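Long-range contacts in arsenite methyltransferase (Chlamydomonas reinhardtii, PDB 5EVJ), which probably transfers methyl groups from S-adenosylmethionine to trivalent arsenic, turning arsenite into mono-, di- and trimethylated products: residues 227-231 and 270-274; 74-78 and 96-101. The protein carries 15 engineered substitutions. All blocks are in the same frame, centred on the assembly; numbering follows the deposited sequence.

Both contacts lie in the seven-stranded class I methyltransferase fold: interaction 1 packs a helix on the sheet, interaction 2 a loop on a helix that flanks it. Interaction 2 comes first along the chain and closes before interaction 1 opens: it sets the loop 74-78 against helix 96-104, which follows the first strand, 86-90. Interaction 1 lies later, where helix 227-237 packs on strand 266-274, the one antiparallel strand, between 193-202 and 243-249 near the edge of the sheet. The centres are about 19 Å apart, and the nearest atoms come to about 5 Å without touching. One contact therefore belongs to the Rossmann-like start of the domain and the other to its closing strands.

Interaction 1: residues 227-231 and 270-274; sequences NNDFI and TYRLF
Phe230 of helix 227-237 lies against Tyr271 and Leu273 of strand 266-274 in a buried, mainly apolar helix-on-sheet contact. The strand sits between 193-202 and 243-249, and the two short segments run nearly parallel, 18° apart, with 12.2 Å between their axes. That gap is spanned by long side chains. The Phe230 and Tyr271 side chains come from opposite sides and run alongside each other; their rings meet obliquely, planes 34° apart and centroids 4.9 Å apart. Phe230 CE2 lies over one face of Tyr271, offset toward the rim and 3.6 Å from Tyr271 CD2. With CG anti to the backbone N (chi1 161°), the Phe230 ring reaches out from the helix to the strand. Its far end continues to Leu273, whose CD2 lies at the ring edge, 4.2 Å from Phe230 CZ. Tyr201 of the neighbouring strand meets both rings, edge-to-face with Tyr271, so three aromatic residues cluster here.

The phenol end of Tyr271 reaches the first turn of the helix. Asn227 CB comes within 3.6 Å of Tyr271 OH; the two side chains run crosswise, although the Asn227 amide lies nearly in the plane of the phenol ring, while Ile231 brings its CD1 end up to the same oxygen. A water makes the polar link: it accepts from Tyr271 OH at 2.6 Å and donates to Asn227 OD1 at 2.8 Å. The chemistry thus divides along Tyr271, whose ring serves the apolar packing while its hydroxyl, at the far end, is tied to the helix through water.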
loop_
_atom_site.group_PDB
_atom_site.type_symbol
_atom_site.label_atom_id
_atom_site.label_comp_id
_atom_site.label_asym_id
_atom_site.label_seq_id
_atom_site.Cartn_x
_atom_site.Cartn_y
_atom_site.Cartn_z
ATOM N N ASN A 227 16.073 -1.819 -0.502
ATOM C CA ASN A 227 14.951 -1.151 -1.127
ATOM C C ASN A 227 15.034 -1.037 -2.654
ATOM O O ASN A 227 13.995 -1.121 -3.321
ATOM C CB ASN A 227 14.611 0.208 -0.471
ATOM C CG ASN A 227 15.538 1.310 -0.879
ATOM O OD1 ASN A 227 15.102 2.405 -1.195
ATOM N ND2 ASN A 227 16.808 1.042 -0.876
ATOM N N ASN A 228 16.238 -0.843 -3.228
ATOM C CA ASN A 228 16.272 -0.584 -4.664
ATOM C C ASN A 228 16.065 -1.924 -5.366
ATOM O O ASN A 228 15.669 -1.961 -6.502
ATOM C CB ASN A 228 17.577 0.067 -5.142
ATOM C CG ASN A 228 17.641 1.559 -4.841
ATOM O OD1 ASN A 228 16.671 2.249 -5.062
ATOM N ND2 ASN A 228 18.817 2.069 -4.342
ATOM N N ASP A 229 16.363 -3.042 -4.722
ATOM C CA ASP A 229 16.093 -4.333 -5.368
ATOM C C ASP A 229 14.580 -4.588 -5.375
ATOM O O ASP A 229 14.060 -5.168 -6.281
ATOM C CB ASP A 229 16.842 -5.526 -4.701
ATOM C CG ASP A 229 18.302 -5.557 -5.017
ATOM O OD1 ASP A 229 18.748 -4.954 -6.043
ATOM O OD2 ASP A 229 19.022 -6.222 -4.256
ATOM N N PHE A 230 13.873 -4.142 -4.346
ATOM C CA PHE A 230 12.454 -4.265 -4.346
ATOM C C PHE A 230 11.848 -3.480 -5.504
ATOM O O PHE A 230 10.955 -3.983 -6.254
ATOM C CB PHE A 230 11.833 -3.849 -3.010
ATOM C CG PHE A 230 10.382 -3.533 -3.136
ATOM C CD1 PHE A 230 9.440 -4.570 -3.231
ATOM C CD2 PHE A 230 9.963 -2.204 -3.331
ATOM C CE1 PHE A 230 8.104 -4.252 -3.437
ATOM C CE2 PHE A 230 8.609 -1.888 -3.521
ATOM C CZ PHE A 230 7.701 -2.915 -3.590
ATOM N N ILE A 231 12.317 -2.260 -5.648
ATOM C CA ILE A 231 11.821 -1.371 -6.708
ATOM C C ILE A 231 11.954 -2.060 -8.088
ATOM O O ILE A 231 11.007 -2.055 -8.908
ATOM C CB ILE A 231 12.510 0.068 -6.683
ATOM C CG1 ILE A 231 12.092 0.836 -5.376
ATOM C CG2 ILE A 231 12.181 0.906 -7.970
ATOM C CD1 ILE A 231 12.743 2.226 -5.172
ATOM N N THR A 270 6.196 2.571 3.500
ATOM C CA THR A 270 4.882 2.413 2.907
ATOM C C THR A 270 5.078 2.871 1.484
ATOM O O THR A 270 5.423 4.032 1.213
ATOM C CB THR A 270 3.753 3.268 3.599
ATOM O OG1 THR A 270 3.543 2.854 4.951
ATOM C CG2 THR A 270 2.399 3.051 2.875
ATOM N N TYR A 271 4.792 1.957 0.587
ATOM C CA TYR A 271 4.951 2.158 -0.834
ATOM C C TYR A 271 3.614 2.291 -1.512
ATOM O O TYR A 271 2.620 1.642 -1.088
ATOM C CB TYR A 271 5.693 0.924 -1.476
ATOM C CG TYR A 271 7.198 1.102 -1.457
ATOM C CD1 TYR A 271 7.813 2.121 -2.188
ATOM C CD2 TYR A 271 8.009 0.236 -0.710
ATOM C CE1 TYR A 271 9.207 2.276 -2.191
ATOM C CE2 TYR A 271 9.379 0.358 -0.691
ATOM C CZ TYR A 271 9.981 1.409 -1.398
ATOM O OH TYR A 271 11.339 1.535 -1.311
ATOM N N ARG A 272 3.629 3.024 -2.625
ATOM C CA ARG A 272 2.494 3.231 -3.461
ATOM C C ARG A 272 2.777 2.718 -4.864
ATOM O O ARG A 272 3.661 3.233 -5.562
ATOM C CB ARG A 272 2.111 4.694 -3.481
ATOM C CG ARG A 272 1.902 5.221 -2.057
ATOM C CD ARG A 272 1.139 6.553 -2.144
ATOM N NE ARG A 272 -0.297 6.386 -2.414
ATOM C CZ ARG A 272 -1.262 7.261 -2.094
ATOM N NH1 ARG A 272 -0.972 8.421 -1.530
ATOM N NH2 ARG A 272 -2.570 6.964 -2.326
ATOM N N LEU A 273 1.989 1.722 -5.289
ATOM C CA LEU A 273 2.216 1.053 -6.540
ATOM C C LEU A 273 0.945 1.186 -7.386
ATOM O O LEU A 273 -0.004 0.353 -7.280
ATOM C CB LEU A 273 2.550 -0.379 -6.272
ATOM C CG LEU A 273 3.996 -0.858 -6.088
ATOM C CD1 LEU A 273 4.915 0.133 -5.388
ATOM C CD2 LEU A 273 4.007 -2.221 -5.391
ATOM N N PHE A 274 0.938 2.201 -8.245
ATOM C CA PHE A 274 -0.228 2.490 -9.014
ATOM C C PHE A 274 -0.194 1.742 -10.251
ATOM O O PHE A 274 0.915 1.566 -10.849
ATOM C CB PHE A 274 -0.291 3.964 -9.384
ATOM C CG PHE A 274 -0.761 4.813 -8.264
ATOM C CD1 PHE A 274 -2.143 5.076 -8.095
ATOM C CD2 PHE A 274 0.147 5.326 -7.338
ATOM C CE1 PHE A 274 -2.593 5.859 -7.036
ATOM C CE2 PHE A 274 -0.295 6.123 -6.300
ATOM C CZ PHE A 274 -1.671 6.417 -6.121
HETATM O O HOH W 1 12.654 3.750 -1.619
#

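Interaction 2: residues 74-78 and 96-101; sequences CGNPI and RDAYVA. Engineered in segment 96-101: Ala98 (natural residue Cys).
Residues 74-78 form an irregular loop that passes beside the first turns of helix 96-104, with CA atoms nearest at Asn76 and Asp97 (7.1 Å) and at Ile78 and Ala101 (6.3 Å). Gly75 takes up backbone angles (phi 157°, psi -168°) at which any CB would collide with the carbonyl oxygen of Cys74. Its own carbonyl receives Arg96 NH1, a 3.0 Å hydrogen bond to Gly75 O that is bent at the hydrogen (141°) although the nitrogen lies almost on the extension of the C=O bond. Bends at chi2 and chi3 kink the Arg96 chain, which still reaches across to the loop, and the same NH1 also meets Asp97 OD1 at 3.1 Å in a salt bridge on the syn side of the carboxylate. One nitrogen thus joins the loop backbone to the helix acid.

Asn76 OD1 approaches this arginine too, but at a poor angle; its polar link to the helix is a water that donates to it at 2.7 Å and also, over a rather short distance, to Asp97 OD1. The other carboxylate oxygen, OD2, lies against the Pro77 ring, 3.6 Å from Pro77 CD, and takes a hydrogen bond from Asn169 ND2, which also binds Gly75 O. Further along the helix the contact turns apolar: Ile78 points at the helix and its CD1 meets Val100 CG1 at 3.7 Å, while Ile78 CG1 packs on Ala101 CB.

Next door, the disulfide of Cys74 ties the loop to Cys170, just past the end of strand 163-169. Helix 96-104 follows strand 86-90 and a glycine-rich turn, the strand-turn-helix characteristic of the Rossmann-like fold of S-adenosylmethionine-dependent methyltransferases.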
loop_
_atom_site.group_PDB
_atom_site.type_symbol
_atom_site.label_atom_id
_atom_site.label_comp_id
_atom_site.label_asym_id
_atom_site.label_seq_id
_atom_site.Cartn_x
_atom_site.Cartn_y
_atom_site.Cartn_z
ATOM N N CYS A 74 3.704 -3.624 11.009
ATOM C CA CYS A 74 4.592 -2.453 10.951
ATOM C C CYS A 74 3.926 -1.228 10.356
ATOM O O CYS A 74 4.544 -0.492 9.584
ATOM C CB CYS A 74 5.909 -2.761 10.208
ATOM S SG CYS A 74 5.832 -3.470 8.530
ATOM N N GLY A 75 2.675 -0.983 10.718
ATOM C CA GLY A 75 2.026 0.170 10.148
ATOM C C GLY A 75 0.527 0.158 10.113
ATOM O O GLY A 75 -0.131 -0.668 10.761
ATOM N N ASN A 76 -0.001 1.118 9.360
ATOM C CA ASN A 76 -1.426 1.328 9.226
ATOM C C ASN A 76 -1.659 1.762 7.796
ATOM O O ASN A 76 -2.071 2.907 7.568
ATOM C CB ASN A 76 -1.904 2.402 10.210
ATOM C CG ASN A 76 -2.155 1.843 11.613
ATOM O OD1 ASN A 76 -2.945 0.910 11.803
ATOM N ND2 ASN A 76 -1.502 2.423 12.600
ATOM N N PRO A 77 -1.416 0.840 6.844
ATOM C CA PRO A 77 -1.455 1.037 5.418
ATOM C C PRO A 77 -2.870 1.120 4.790
ATOM O O PRO A 77 -3.053 0.573 3.729
ATOM C CB PRO A 77 -0.820 -0.261 4.889
ATOM C CG PRO A 77 -1.407 -1.302 5.786
ATOM C CD PRO A 77 -1.370 -0.607 7.157
ATOM N N ILE A 78 -3.840 1.804 5.379
ATOM C CA ILE A 78 -5.104 2.065 4.640
ATOM C C ILE A 78 -5.016 3.485 4.098
ATOM O O ILE A 78 -4.825 4.381 4.875
ATOM C CB ILE A 78 -6.393 1.958 5.532
ATOM C CG1 ILE A 78 -6.564 0.544 6.137
ATOM C CG2 ILE A 78 -7.648 2.309 4.725
ATOM C CD1 ILE A 78 -5.789 0.328 7.440
ATOM N N ARG A 96 -7.449 -6.686 11.898
ATOM C CA ARG A 96 -7.297 -5.272 12.289
ATOM C C ARG A 96 -7.440 -4.382 11.022
ATOM O O ARG A 96 -8.363 -3.580 10.927
ATOM C CB ARG A 96 -5.917 -5.072 13.013
ATOM C CG ARG A 96 -5.696 -3.853 13.951
ATOM C CD ARG A 96 -4.646 -2.866 13.456
ATOM N NE ARG A 96 -3.344 -2.947 14.129
ATOM C CZ ARG A 96 -2.160 -2.694 13.560
ATOM N NH1 ARG A 96 -2.070 -2.367 12.274
ATOM N NH2 ARG A 96 -1.049 -2.801 14.279
ATOM N N ASP A 97 -6.570 -4.584 10.023
ATOM C CA ASP A 97 -6.499 -3.651 8.871
ATOM C C ASP A 97 -7.767 -3.775 8.005
ATOM O O ASP A 97 -8.256 -2.789 7.467
ATOM C CB ASP A 97 -5.176 -3.803 8.012
ATOM C CG ASP A 97 -3.893 -3.329 8.772
ATOM O OD1 ASP A 97 -3.994 -2.582 9.791
ATOM O OD2 ASP A 97 -2.767 -3.680 8.343
ATOM N N ALA A 98 -8.307 -4.976 7.909
ATOM C CA ALA A 98 -9.540 -5.160 7.127
ATOM C C ALA A 98 -10.716 -4.483 7.830
ATOM O O ALA A 98 -11.610 -3.920 7.170
ATOM C CB ALA A 98 -9.798 -6.633 6.889
ATOM N N TYR A 99 -10.691 -4.473 9.175
ATOM C CA TYR A 99 -11.789 -3.850 9.920
ATOM C C TYR A 99 -11.722 -2.367 9.746
ATOM O O TYR A 99 -12.714 -1.712 9.493
ATOM C CB TYR A 99 -11.696 -4.201 11.403
ATOM C CG TYR A 99 -12.383 -5.524 11.765
ATOM C CD1 TYR A 99 -12.179 -6.675 10.996
ATOM C CD2 TYR A 99 -13.231 -5.632 12.878
ATOM C CE1 TYR A 99 -12.787 -7.895 11.309
ATOM C CE2 TYR A 99 -13.830 -6.880 13.213
ATOM C CZ TYR A 99 -13.628 -7.985 12.407
ATOM O OH TYR A 99 -14.205 -9.206 12.697
ATOM N N VAL A 100 -10.512 -1.823 9.778
ATOM C CA VAL A 100 -10.361 -0.423 9.561
ATOM C C VAL A 100 -10.793 -0.059 8.156
ATOM O O VAL A 100 -11.477 0.941 7.939
ATOM C CB VAL A 100 -8.911 -0.003 9.778
ATOM C CG1 VAL A 100 -8.733 1.454 9.342
ATOM C CG2 VAL A 100 -8.557 -0.253 11.239
ATOM N N ALA A 101 -10.376 -0.856 7.182
ATOM C CA ALA A 101 -10.764 -0.517 5.793
ATOM C C ALA A 101 -12.308 -0.591 5.593
ATOM O O ALA A 101 -12.934 0.265 4.920
ATOM C CB ALA A 101 -10.048 -1.457 4.858
HETATM O O HOH W 2 -5.027 -0.590 10.818
#